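Local coordinates for leucyl aminopeptidase (PDB 5NSM), which probably catalyses the metal-dependent removal of amino-terminal residues, leucine among them, from peptides, as a hexameric M17-family aminopeptidase with two manganese ions in its active site, at residues V122-V127 with V157-K162; V284-K289 with V333-T338; I291-G296 with D304-M309; E366-D371 with M460-E465. All blocks are in the same frame, centred on the assembly; numbering follows the deposited sequence.

In the fold
Followed from the N terminus, the chain first closes contact 1, where helix 120-131 meets the last part of helix 150-158 in the N-terminal domain. It stands apart from the others, its nearest atoms about 15 Å from those of contact 3. In the catalytic domain, contact 2 joins parallel strands 283-291 and 334-344, and the excursion between them includes the whole of the smaller loop closed by contact 3. These two share a manganese ion, bound by Lys289 and Asp294. Contact 4 closes last, over 88 intervening residues, joining the loop after strand 364-366 to strand 460-461. It meets contact 3 at the other manganese, which Asp294 and Asp371 both bind.

Contact 1. Residues V122-V127 with V157-K162; sequences VVTALV and VARCGK
Thr124 and Cys160 mark the closest backbone approach, their CA atoms 5.0 Å apart, where a continuous helical run, 122-127, meets the segment 157-162. The second segment runs from the last part of helix 150-158 into a turn. Cys160 lies at this turn, and Gly161 follows with a positive phi of 69°. The CB of Cys160 rests 3.5 Å from Thr124 O and also touches the methyl CG2 of Thr124. With SG lodged between its own backbone N and carbonyl carbon (chi1 85°), the thiol reaches on to the next helical turn, where it lies 3.4 Å from Val127 CG1. Thr124 turns two different branches to its surroundings: the methyl packs on Cys160, while OG1, on the side of the backbone N, is directed to polar partners. The main partner of that hydroxyl is Ala156 O, and any bond to Pro120 O must share the same proton; OG1 also accepts from a water at 2.9 Å. The same water accepts from Arg159 NE, also at 2.9 Å, so it bridges two side chains that cross at about a right angle. Beyond NE, the guanidinium leads out of the contact, to a salt bridge with Glu437 and a hydrogen bond to the carbonyl of Thr507. The arrangement is plain helix-to-turn packing inside the macro-like N-terminal domain of an M17 aminopeptidase, with Arg159 extending it towards residues of the catalytic domain.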
loop_
_atom_site.group_PDB
_atom_site.type_symbol
_atom_site.label_atom_id
_atom_site.label_comp_id
_atom_site.label_asym_id
_atom_site.label_seq_id
_atom_site.Cartn_x
_atom_site.Cartn_y
_atom_site.Cartn_z
ATOM N N VAL A 122 -7.446 -35.242 -12.841
ATOM C CA VAL A 122 -8.372 -35.080 -13.980
ATOM C C VAL A 122 -9.610 -35.938 -13.788
ATOM O O VAL A 122 -10.719 -35.521 -14.087
ATOM C CB VAL A 122 -7.740 -35.341 -15.342
ATOM C CG1 VAL A 122 -8.772 -35.142 -16.449
ATOM C CG2 VAL A 122 -6.585 -34.377 -15.561
ATOM N N VAL A 123 -9.408 -37.113 -13.250
ATOM C CA VAL A 123 -10.542 -37.992 -12.909
ATOM C C VAL A 123 -11.552 -37.219 -12.042
ATOM O O VAL A 123 -12.757 -37.219 -12.308
ATOM C CB VAL A 123 -10.106 -39.286 -12.186
ATOM C CG1 VAL A 123 -11.311 -40.075 -11.664
ATOM C CG2 VAL A 123 -9.292 -40.148 -13.123
ATOM N N THR A 124 -11.055 -36.596 -10.987
ATOM C CA THR A 124 -11.902 -35.791 -10.086
ATOM C C THR A 124 -12.698 -34.724 -10.858
ATOM O O THR A 124 -13.913 -34.595 -10.693
ATOM C CB THR A 124 -11.086 -35.103 -8.995
ATOM O OG1 THR A 124 -10.570 -36.103 -8.116
ATOM C CG2 THR A 124 -11.938 -34.119 -8.176
ATOM N N ALA A 125 -12.005 -33.980 -11.699
ATOM C CA ALA A 125 -12.646 -32.884 -12.476
ATOM C C ALA A 125 -13.690 -33.406 -13.484
ATOM O O ALA A 125 -14.743 -32.804 -13.676
ATOM C CB ALA A 125 -11.616 -32.005 -13.173
ATOM N N LEU A 126 -13.378 -34.530 -14.101
ATOM C CA LEU A 126 -14.297 -35.173 -15.079
ATOM C C LEU A 126 -15.608 -35.654 -14.435
ATOM O O LEU A 126 -16.697 -35.388 -14.928
ATOM C CB LEU A 126 -13.643 -36.363 -15.777
ATOM C CG LEU A 126 -12.500 -36.023 -16.711
ATOM C CD1 LEU A 126 -11.810 -37.308 -17.160
ATOM C CD2 LEU A 126 -12.963 -35.213 -17.895
ATOM N N VAL A 127 -15.481 -36.346 -13.315
ATOM C CA VAL A 127 -16.661 -36.846 -12.620
ATOM C C VAL A 127 -17.487 -35.668 -12.058
ATOM O O VAL A 127 -18.710 -35.661 -12.080
ATOM C CB VAL A 127 -16.312 -37.897 -11.547
ATOM C CG1 VAL A 127 -17.569 -38.391 -10.848
ATOM C CG2 VAL A 127 -15.613 -39.072 -12.187
ATOM N N VAL A 157 -12.501 -39.814 -6.610
ATOM C CA VAL A 157 -13.979 -39.824 -6.657
ATOM C C VAL A 157 -14.616 -39.332 -5.330
ATOM O O VAL A 157 -15.627 -38.668 -5.324
ATOM C CB VAL A 157 -14.527 -41.217 -7.035
ATOM C CG1 VAL A 157 -16.049 -41.224 -6.985
ATOM C CG2 VAL A 157 -14.054 -41.590 -8.427
ATOM N N ALA A 158 -14.030 -39.713 -4.217
ATOM C CA ALA A 158 -14.486 -39.234 -2.888
ATOM C C ALA A 158 -14.467 -37.699 -2.789
ATOM O O ALA A 158 -15.314 -37.081 -2.191
ATOM C CB ALA A 158 -13.618 -39.822 -1.796
ATOM N N ARG A 159 -13.464 -37.136 -3.440
ATOM C CA ARG A 159 -13.200 -35.657 -3.556
ATOM C C ARG A 159 -14.143 -34.894 -4.438
ATOM O O ARG A 159 -14.230 -33.679 -4.370
ATOM C CB ARG A 159 -11.855 -35.414 -4.270
ATOM C CG ARG A 159 -10.746 -34.952 -3.418
ATOM C CD ARG A 159 -9.513 -34.646 -4.261
ATOM N NE ARG A 159 -8.569 -35.766 -4.333
ATOM C CZ ARG A 159 -7.961 -36.306 -3.280
ATOM N NH1 ARG A 159 -8.194 -35.863 -2.044
ATOM N NH2 ARG A 159 -7.110 -37.298 -3.460
ATOM N N CYS A 160 -14.734 -35.599 -5.367
ATOM C CA CYS A 160 -15.333 -34.934 -6.509
ATOM C C CYS A 160 -16.743 -34.506 -6.190
ATOM O O CYS A 160 -17.313 -34.904 -5.205
ATOM C CB CYS A 160 -15.298 -35.840 -7.752
ATOM S SG CYS A 160 -16.699 -36.976 -7.837
ATOM N N GLY A 161 -17.307 -33.739 -7.106
ATOM C CA GLY A 161 -18.747 -33.361 -7.068
ATOM C C GLY A 161 -19.089 -32.427 -5.929
ATOM O O GLY A 161 -18.208 -31.832 -5.322
ATOM N N LYS A 162 -20.364 -32.363 -5.598
ATOM C CA LYS A 162 -20.847 -31.526 -4.486
ATOM C C LYS A 162 -20.400 -32.055 -3.147
ATOM O O LYS A 162 -20.326 -33.245 -2.927
ATOM C CB LYS A 162 -22.372 -31.363 -4.495
ATOM C CG LYS A 162 -22.884 -30.731 -5.777
ATOM C CD LYS A 162 -23.929 -29.668 -5.523
ATOM C CE LYS A 162 -24.255 -28.884 -6.794
ATOM N NZ LYS A 162 -24.910 -29.748 -7.824
HETATM O O HOH W 1 -7.878 -35.581 -7.096
#

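Contact 2. Residues V284-K289 with V333-T338; sequences VSLVGK and VQLSCT. With MN (manganese (II) ion), chain O.
Val284 and Leu335 open a run of four parallel bridges that continues through Ser285-Ser336 and Leu286-Cys337 to Val287-Thr338, the strand axes 4.6 Å apart and inclined at 17°. Five backbone hydrogen bonds hold the pair. Among them, Leu286 binds through both N and O, its N donating to Ser336 O and its O accepting from Thr338 N at 2.8 Å. Short CA-H...O contacts supplement them, as from Leu335 CA to Val284 O.

Apolar contacts occupy the face bearing Val284, Leu286, Leu335 and Cys337, where helix 314-328 packs on Leu286, Leu335 and Cys337. Leu335 lies alongside Val284, pointing the same way, and its CD2 touches Val284 CB at 3.8 Å. Farther back, Val284 CG2 meets Val333 CG1 at 3.7 Å.

The other face carries a polar patch. Ser285 OG and Ser336 OG are hydrogen-bonded at 2.7 Å; Ser336 OG sits between its own backbone N and carbonyl carbon (chi1 66°), which swings it to its neighbour. A water joins Ser336 OG, Thr338 OG1 and Leu286 O, donating to the last at 2.7 Å, while Thr338 OG1 also bonds Thr271.

Metal coordination comes last. The fully extended Lys289 chain carries NZ to a manganese at 2.0 Å. The strand pairing thus places a lysine nitrogen as a direct metal ligand, in a site completed by Asp294, Asp312, Glu373 and a water.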
loop_
_atom_site.group_PDB
_atom_site.type_symbol
_atom_site.label_atom_id
_atom_site.label_comp_id
_atom_site.label_asym_id
_atom_site.label_seq_id
_atom_site.Cartn_x
_atom_site.Cartn_y
_atom_site.Cartn_z
ATOM N N VAL A 284 4.954 -44.507 14.923
ATOM C CA VAL A 284 4.847 -43.245 14.193
ATOM C C VAL A 284 3.997 -42.280 14.992
ATOM O O VAL A 284 2.904 -42.612 15.414
ATOM C CB VAL A 284 4.218 -43.425 12.806
ATOM C CG1 VAL A 284 4.129 -42.096 12.055
ATOM C CG2 VAL A 284 5.003 -44.422 11.978
ATOM N N SER A 285 4.529 -41.080 15.183
ATOM C CA SER A 285 3.804 -39.979 15.856
ATOM C C SER A 285 3.389 -38.934 14.840
ATOM O O SER A 285 4.208 -38.378 14.143
ATOM C CB SER A 285 4.650 -39.330 16.924
ATOM O OG SER A 285 4.724 -40.121 18.101
ATOM N N LEU A 286 2.095 -38.733 14.729
ATOM C CA LEU A 286 1.536 -37.699 13.884
ATOM C C LEU A 286 1.262 -36.442 14.704
ATOM O O LEU A 286 0.794 -36.508 15.831
ATOM C CB LEU A 286 0.236 -38.140 13.226
ATOM C CG LEU A 286 0.235 -39.498 12.516
ATOM C CD1 LEU A 286 -1.181 -39.858 12.085
ATOM C CD2 LEU A 286 1.170 -39.484 11.325
ATOM N N VAL A 287 1.534 -35.295 14.107
ATOM C CA VAL A 287 1.273 -33.990 14.736
ATOM C C VAL A 287 0.661 -33.044 13.715
ATOM O O VAL A 287 1.206 -32.846 12.657
ATOM C CB VAL A 287 2.557 -33.378 15.286
ATOM C CG1 VAL A 287 2.271 -32.092 16.048
ATOM C CG2 VAL A 287 3.272 -34.370 16.197
ATOM N N GLY A 288 -0.496 -32.487 14.039
ATOM C CA GLY A 288 -1.227 -31.631 13.095
ATOM C C GLY A 288 -1.537 -30.236 13.596
ATOM O O GLY A 288 -1.963 -30.048 14.732
ATOM N N LYS A 289 -1.336 -29.272 12.716
ATOM C CA LYS A 289 -1.673 -27.842 12.982
ATOM C C LYS A 289 -3.180 -27.725 12.901
ATOM O O LYS A 289 -3.762 -27.851 11.838
ATOM C CB LYS A 289 -1.005 -26.874 11.981
ATOM C CG LYS A 289 -1.375 -25.392 12.123
ATOM C CD LYS A 289 -0.802 -24.497 11.029
ATOM C CE LYS A 289 -1.292 -23.048 11.176
ATOM N NZ LYS A 289 -0.982 -22.008 10.150
ATOM N N VAL A 333 0.561 -50.447 12.382
ATOM C CA VAL A 333 1.451 -49.336 12.778
ATOM C C VAL A 333 0.972 -48.842 14.105
ATOM O O VAL A 333 -0.216 -48.612 14.300
ATOM C CB VAL A 333 1.434 -48.149 11.786
ATOM C CG1 VAL A 333 2.493 -47.133 12.150
ATOM C CG2 VAL A 333 1.690 -48.619 10.363
ATOM N N GLN A 334 1.897 -48.689 15.024
ATOM C CA GLN A 334 1.572 -48.048 16.292
ATOM C C GLN A 334 1.587 -46.529 16.082
ATOM O O GLN A 334 2.578 -45.975 15.621
ATOM C CB GLN A 334 2.549 -48.430 17.396
ATOM C CG GLN A 334 2.135 -47.878 18.761
ATOM C CD GLN A 334 3.043 -48.332 19.869
ATOM O OE1 GLN A 334 3.782 -49.316 19.732
ATOM N NE2 GLN A 334 2.975 -47.654 20.987
ATOM N N LEU A 335 0.499 -45.879 16.455
ATOM C CA LEU A 335 0.298 -44.439 16.171
ATOM C C LEU A 335 -0.041 -43.615 17.375
ATOM O O LEU A 335 -0.808 -44.023 18.246
ATOM C CB LEU A 335 -0.840 -44.232 15.167
ATOM C CG LEU A 335 -0.591 -44.583 13.701
ATOM C CD1 LEU A 335 -1.897 -44.470 12.916
ATOM C CD2 LEU A 335 0.433 -43.647 13.112
ATOM N N SER A 336 0.548 -42.434 17.410
ATOM C CA SER A 336 0.005 -41.312 18.203
ATOM C C SER A 336 -0.397 -40.241 17.209
ATOM O O SER A 336 0.134 -40.158 16.100
ATOM C CB SER A 336 0.992 -40.759 19.212
ATOM O OG SER A 336 2.101 -40.158 18.579
ATOM N N CYS A 337 -1.416 -39.502 17.573
ATOM C CA CYS A 337 -1.941 -38.415 16.726
ATOM C C CYS A 337 -2.241 -37.242 17.644
ATOM O O CYS A 337 -3.221 -37.254 18.392
ATOM C CB CYS A 337 -3.184 -38.822 15.946
ATOM S SG CYS A 337 -3.896 -37.482 14.975
ATOM N N THR A 338 -1.386 -36.236 17.567
ATOM C CA THR A 338 -1.501 -35.052 18.412
ATOM C C THR A 338 -2.074 -33.868 17.606
ATOM O O THR A 338 -1.511 -33.435 16.616
ATOM C CB THR A 338 -0.165 -34.717 19.052
ATOM O OG1 THR A 338 0.189 -35.771 19.950
ATOM C CG2 THR A 338 -0.245 -33.434 19.840
HETATM MN MN MN O . -1.834 -20.194 10.266
HETATM O O HOH W 2 1.601 -37.578 18.173
HETATM O O HOH W 3 -1.942 -20.081 8.222
#

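Contact 3. Residues I291-G296 with D304-M309; sequences IVYDCG and DYMKLM. With MN (manganese (II) ion), chain O; MN (manganese (II) ion), chain N.
Tyr293 and Met306 both send CG anti to the backbone N (chi1 -167° and -157°), which brings the phenol and the thioether together, crossing at about a right angle. Met306 CG lies 3.2 Å from Tyr293 OH and also packs on CZ. The sulfur stands obliquely to the ring, 5.0 Å from its centroid, in a Met-aromatic contact, and the bend at chi3 carries CE back to Cys295 O. Cys295 CB also touches the thioether, 3.8 Å from Met306 SD. Met309 takes the near end of the phenol, with CB 4.0 Å from Tyr293 CE1, while its CG rests 3.3 Å from Asp294 O. A type II turn from Met306 to Met309, closed by the bond from Met309 N to Met306 O, sets the two methionines at separate places along the tyrosine. The hydroxyl itself hydrogen-bonds to the carbonyl of Asn353 of a second subunit, so this packing also belongs to the hexamer interface.

Asp294 faces another way. Its OD2 bridges both manganese ions, each at 2.0 Å, while OD1 is held by Asn344 ND2 and more weakly by Gly296 N, which helps fix the rotation of the carboxylate. Asp312, Asp371 and Glu373 supply further ligands. Together with the lysine ligand Lys289, this bridging aspartate is as expected for the two-metal centre of M17 leucyl aminopeptidases.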
loop_
_atom_site.group_PDB
_atom_site.type_symbol
_atom_site.label_atom_id
_atom_site.label_comp_id
_atom_site.label_asym_id
_atom_site.label_seq_id
_atom_site.Cartn_x
_atom_site.Cartn_y
_atom_site.Cartn_z
ATOM N N ILE A 291 -5.257 -25.005 13.637
ATOM C CA ILE A 291 -5.651 -23.602 13.783
ATOM C C ILE A 291 -7.011 -23.449 13.114
ATOM O O ILE A 291 -7.179 -23.316 11.923
ATOM C CB ILE A 291 -4.633 -22.584 13.264
ATOM C CG1 ILE A 291 -3.317 -22.740 14.006
ATOM C CG2 ILE A 291 -5.176 -21.164 13.427
ATOM C CD1 ILE A 291 -3.368 -22.509 15.508
ATOM N N VAL A 292 -7.986 -23.513 13.978
ATOM C CA VAL A 292 -9.413 -23.512 13.642
ATOM C C VAL A 292 -9.847 -22.237 12.888
ATOM O O VAL A 292 -10.736 -22.241 12.039
ATOM C CB VAL A 292 -10.104 -23.818 14.977
ATOM C CG1 VAL A 292 -11.274 -22.963 15.235
ATOM C CG2 VAL A 292 -10.442 -25.302 15.027
ATOM N N TYR A 293 -9.183 -21.154 13.235
ATOM C CA TYR A 293 -9.228 -19.909 12.462
ATOM C C TYR A 293 -7.990 -19.049 12.771
ATOM O O TYR A 293 -7.620 -18.903 13.923
ATOM C CB TYR A 293 -10.494 -19.119 12.759
ATOM C CG TYR A 293 -10.791 -17.979 11.810
ATOM C CD1 TYR A 293 -11.194 -18.215 10.502
ATOM C CD2 TYR A 293 -10.681 -16.661 12.220
ATOM C CE1 TYR A 293 -11.472 -17.169 9.628
ATOM C CE2 TYR A 293 -10.983 -15.606 11.354
ATOM C CZ TYR A 293 -11.373 -15.868 10.061
ATOM O OH TYR A 293 -11.663 -14.843 9.203
ATOM N N ASP A 294 -7.352 -18.563 11.707
ATOM C CA ASP A 294 -6.084 -17.775 11.754
ATOM C C ASP A 294 -6.446 -16.371 11.338
ATOM O O ASP A 294 -6.451 -16.056 10.157
ATOM C CB ASP A 294 -4.978 -18.383 10.821
ATOM C CG ASP A 294 -3.556 -17.852 11.095
ATOM O OD1 ASP A 294 -3.480 -16.955 11.947
ATOM O OD2 ASP A 294 -2.501 -18.319 10.476
ATOM N N CYS A 295 -6.831 -15.546 12.295
ATOM C CA CYS A 295 -7.063 -14.106 11.991
ATOM C C CYS A 295 -5.733 -13.330 11.903
ATOM O O CYS A 295 -5.688 -12.210 11.438
ATOM C CB CYS A 295 -8.014 -13.437 12.991
ATOM S SG CYS A 295 -7.285 -12.748 14.486
ATOM N N GLY A 296 -4.671 -13.970 12.359
ATOM C CA GLY A 296 -3.336 -13.371 12.417
ATOM C C GLY A 296 -2.903 -12.921 13.809
ATOM O O GLY A 296 -1.724 -12.645 14.059
ATOM N N ASP A 304 -8.934 -9.705 2.610
ATOM C CA ASP A 304 -8.604 -10.569 1.422
ATOM C C ASP A 304 -7.845 -11.856 1.810
ATOM O O ASP A 304 -8.119 -12.936 1.338
ATOM C CB ASP A 304 -7.720 -9.829 0.407
ATOM C CG ASP A 304 -8.425 -8.660 -0.269
ATOM O OD1 ASP A 304 -9.674 -8.630 -0.356
ATOM O OD2 ASP A 304 -7.706 -7.739 -0.716
ATOM N N TYR A 305 -6.890 -11.681 2.701
ATOM C CA TYR A 305 -6.010 -12.765 3.178
ATOM C C TYR A 305 -6.636 -13.602 4.289
ATOM O O TYR A 305 -6.214 -14.706 4.532
ATOM C CB TYR A 305 -4.653 -12.216 3.670
ATOM C CG TYR A 305 -3.728 -11.754 2.569
ATOM C CD1 TYR A 305 -2.868 -12.643 1.941
ATOM C CD2 TYR A 305 -3.718 -10.420 2.150
ATOM C CE1 TYR A 305 -2.021 -12.224 0.930
ATOM C CE2 TYR A 305 -2.882 -9.988 1.136
ATOM C CZ TYR A 305 -2.035 -10.893 0.534
ATOM O OH TYR A 305 -1.199 -10.472 -0.464
ATOM N N MET A 306 -7.607 -13.039 4.984
ATOM C CA MET A 306 -8.254 -13.708 6.139
ATOM C C MET A 306 -9.364 -14.657 5.693
ATOM O O MET A 306 -9.705 -15.595 6.404
ATOM C CB MET A 306 -8.809 -12.705 7.157
ATOM C CG MET A 306 -8.953 -13.300 8.561
ATOM S SD MET A 306 -9.771 -12.251 9.789
ATOM C CE MET A 306 -8.693 -10.835 9.816
ATOM N N LYS A 307 -9.932 -14.383 4.525
ATOM C CA LYS A 307 -10.932 -15.293 3.904
ATOM C C LYS A 307 -10.258 -16.670 3.682
ATOM O O LYS A 307 -9.042 -16.773 3.426
ATOM C CB LYS A 307 -11.568 -14.747 2.608
ATOM N N LEU A 308 -11.034 -17.712 3.914
ATOM C CA LEU A 308 -10.546 -19.130 3.823
ATOM C C LEU A 308 -9.521 -19.574 4.898
ATOM O O LEU A 308 -8.927 -20.630 4.802
ATOM C CB LEU A 308 -10.021 -19.455 2.409
ATOM C CG LEU A 308 -11.023 -19.175 1.252
ATOM C CD1 LEU A 308 -10.387 -19.548 -0.073
ATOM C CD2 LEU A 308 -12.385 -19.867 1.416
ATOM N N MET A 309 -9.365 -18.783 5.942
ATOM C CA MET A 309 -8.475 -19.156 7.063
ATOM C C MET A 309 -9.116 -20.176 8.026
ATOM O O MET A 309 -8.481 -20.688 8.918
ATOM C CB MET A 309 -7.962 -17.949 7.816
ATOM C CG MET A 309 -6.863 -17.184 7.059
ATOM S SD MET A 309 -5.422 -18.174 6.610
ATOM C CE MET A 309 -5.683 -18.269 4.850
HETATM MN MN MN O . -1.834 -20.194 10.266
HETATM MN MN MN N . -0.822 -17.297 10.579
HETATM O O HOH W 3 -1.942 -20.081 8.222
#

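Contact 4. Residues E366-D371 with M460-E465; sequences EVINTD and MTNLME. With MN (manganese (II) ion), chain N.
Asn462 turns its side-chain amide to the backbone of Ile368 and Asn369, finishing a short parallel strand pairing that begins at the single bridge between Glu366 and Thr461. Glu366 N donates to Met460 O nearly straight, at 2.8 Å; the return bond from Asn462 N to Glu366 O is weak. Beyond it the Asn462 side chain takes over from the strand. With CG set between its backbone N and carbonyl carbon (chi1 81°), the amide turns to the loop: OD1 accepts from Ile368 N at 2.8 Å, more weakly from Asn369 N, and ND2 donates to Asn369 O at 2.9 Å. Asn369 O lies almost in the amide plane of Asn462, but ND2 stands well above the plane of the Asn369 carbonyl, and Ile368 N approaches OD1 tilted 32° from the amide plane. ND2 also reaches Ala372 O, so both ends of the amide are used and its rotation is fixed.

Beside this polar strip, Ile368 crosses obliquely over two neighbours. Its CG1 meets Thr461 CB at 3.6 Å, and its CB faces Leu463 CB. Leu463 CD2 bridges to Ile368 CG2 and Asn369 CB. Glu366 runs alongside Thr461, but its carboxylate finds Ser455 and, across the interface, Lys307 of a third subunit.

Farther along the loop, Asn369 makes an Asx turn: its OD1 accepts from Asp371 N in the carbonyl plane. Asp371 then grips one manganese twice, through its backbone O at 1.9 Å and through OD1 at 2.0 Å.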
loop_
_atom_site.group_PDB
_atom_site.type_symbol
_atom_site.label_atom_id
_atom_site.label_comp_id
_atom_site.label_asym_id
_atom_site.label_seq_id
_atom_site.Cartn_x
_atom_site.Cartn_y
_atom_site.Cartn_z
ATOM N N GLU A 366 11.025 -15.584 20.988
ATOM C CA GLU A 366 10.627 -14.200 20.862
ATOM C C GLU A 366 9.651 -14.101 19.694
ATOM O O GLU A 366 9.987 -14.426 18.583
ATOM C CB GLU A 366 11.835 -13.298 20.632
ATOM C CG GLU A 366 11.496 -11.816 20.591
ATOM C CD GLU A 366 12.665 -10.913 20.192
ATOM O OE1 GLU A 366 13.766 -11.405 19.895
ATOM O OE2 GLU A 366 12.430 -9.691 20.124
ATOM N N VAL A 367 8.460 -13.599 19.970
ATOM C CA VAL A 367 7.429 -13.487 18.958
ATOM C C VAL A 367 7.613 -12.188 18.182
ATOM O O VAL A 367 7.370 -11.116 18.689
ATOM C CB VAL A 367 6.019 -13.562 19.573
ATOM C CG1 VAL A 367 4.934 -13.442 18.497
ATOM C CG2 VAL A 367 5.844 -14.870 20.323
ATOM N N ILE A 368 8.079 -12.324 16.961
ATOM C CA ILE A 368 8.256 -11.211 16.019
ATOM C C ILE A 368 6.946 -10.891 15.308
ATOM O O ILE A 368 6.640 -9.724 15.044
ATOM C CB ILE A 368 9.296 -11.532 14.921
ATOM C CG1 ILE A 368 10.645 -11.895 15.525
ATOM C CG2 ILE A 368 9.472 -10.366 13.939
ATOM C CD1 ILE A 368 11.250 -10.838 16.418
ATOM N N ASN A 369 6.219 -11.942 14.983
ATOM C CA ASN A 369 4.961 -11.849 14.255
ATOM C C ASN A 369 3.994 -12.941 14.703
ATOM O O ASN A 369 4.234 -14.102 14.512
ATOM C CB ASN A 369 5.228 -11.934 12.752
ATOM C CG ASN A 369 4.023 -11.589 11.903
ATOM O OD1 ASN A 369 2.941 -12.120 12.089
ATOM N ND2 ASN A 369 4.204 -10.632 10.994
ATOM N N THR A 370 2.874 -12.523 15.251
ATOM C CA THR A 370 1.863 -13.430 15.812
ATOM C C THR A 370 1.147 -14.275 14.770
ATOM O O THR A 370 0.463 -15.219 15.111
ATOM C CB THR A 370 0.773 -12.675 16.585
ATOM O OG1 THR A 370 0.122 -11.718 15.737
ATOM C CG2 THR A 370 1.370 -11.980 17.784
ATOM N N ASP A 371 1.285 -13.893 13.513
ATOM C CA ASP A 371 0.645 -14.590 12.382
ATOM C C ASP A 371 1.446 -15.793 11.859
ATOM O O ASP A 371 0.929 -16.582 11.037
ATOM C CB ASP A 371 0.356 -13.672 11.214
ATOM C CG ASP A 371 -0.614 -14.282 10.233
ATOM O OD1 ASP A 371 -1.221 -15.384 10.506
ATOM O OD2 ASP A 371 -0.803 -13.649 9.191
ATOM N N MET A 460 15.499 -18.032 20.368
ATOM C CA MET A 460 15.152 -17.851 18.949
ATOM C C MET A 460 13.956 -16.907 18.771
ATOM O O MET A 460 13.214 -16.654 19.694
ATOM C CB MET A 460 14.856 -19.211 18.297
ATOM C CG MET A 460 13.562 -19.842 18.776
ATOM S SD MET A 460 13.331 -21.546 18.208
ATOM C CE MET A 460 14.530 -22.357 19.264
ATOM N N THR A 461 13.809 -16.416 17.560
ATOM C CA THR A 461 12.587 -15.759 17.147
ATOM C C THR A 461 11.668 -16.793 16.506
ATOM O O THR A 461 12.072 -17.911 16.290
ATOM C CB THR A 461 12.836 -14.630 16.122
ATOM O OG1 THR A 461 13.308 -15.182 14.895
ATOM C CG2 THR A 461 13.850 -13.587 16.657
ATOM N N ASN A 462 10.447 -16.372 16.182
ATOM C CA ASN A 462 9.513 -17.175 15.392
ATOM C C ASN A 462 9.366 -16.780 13.907
ATOM O O ASN A 462 8.458 -17.229 13.223
ATOM C CB ASN A 462 8.122 -17.187 16.022
ATOM C CG ASN A 462 7.308 -15.944 15.706
ATOM O OD1 ASN A 462 7.825 -14.833 15.675
ATOM N ND2 ASN A 462 6.017 -16.134 15.484
ATOM N N LEU A 463 10.230 -15.921 13.437
ATOM C CA LEU A 463 10.118 -15.392 12.064
ATOM C C LEU A 463 11.492 -15.153 11.490
ATOM O O LEU A 463 12.354 -14.610 12.132
ATOM C CB LEU A 463 9.283 -14.099 12.007
ATOM C CG LEU A 463 8.781 -13.689 10.628
ATOM C CD1 LEU A 463 7.524 -14.454 10.241
ATOM C CD2 LEU A 463 8.491 -12.185 10.570
ATOM N N MET A 464 11.644 -15.538 10.247
ATOM C CA MET A 464 12.874 -15.296 9.515
ATOM C C MET A 464 13.116 -13.791 9.369
ATOM O O MET A 464 12.230 -13.003 9.120
ATOM C CB MET A 464 12.995 -16.037 8.152
ATOM C CG MET A 464 11.724 -16.286 7.403
ATOM S SD MET A 464 11.680 -17.657 6.243
ATOM C CE MET A 464 10.542 -18.713 7.176
ATOM N N GLU A 465 14.354 -13.429 9.610
ATOM C CA GLU A 465 14.842 -12.071 9.398
ATOM C C GLU A 465 14.707 -11.649 7.933
ATOM O O GLU A 465 14.309 -10.548 7.616
ATOM C CB GLU A 465 16.304 -12.021 9.872
ATOM C CG GLU A 465 17.160 -10.926 9.287
ATOM C CD GLU A 465 17.356 -9.797 10.248
ATOM O OE1 GLU A 465 18.449 -9.760 10.870
ATOM O OE2 GLU A 465 16.423 -8.965 10.394
HETATM MN MN MN N . -0.822 -17.297 10.579
#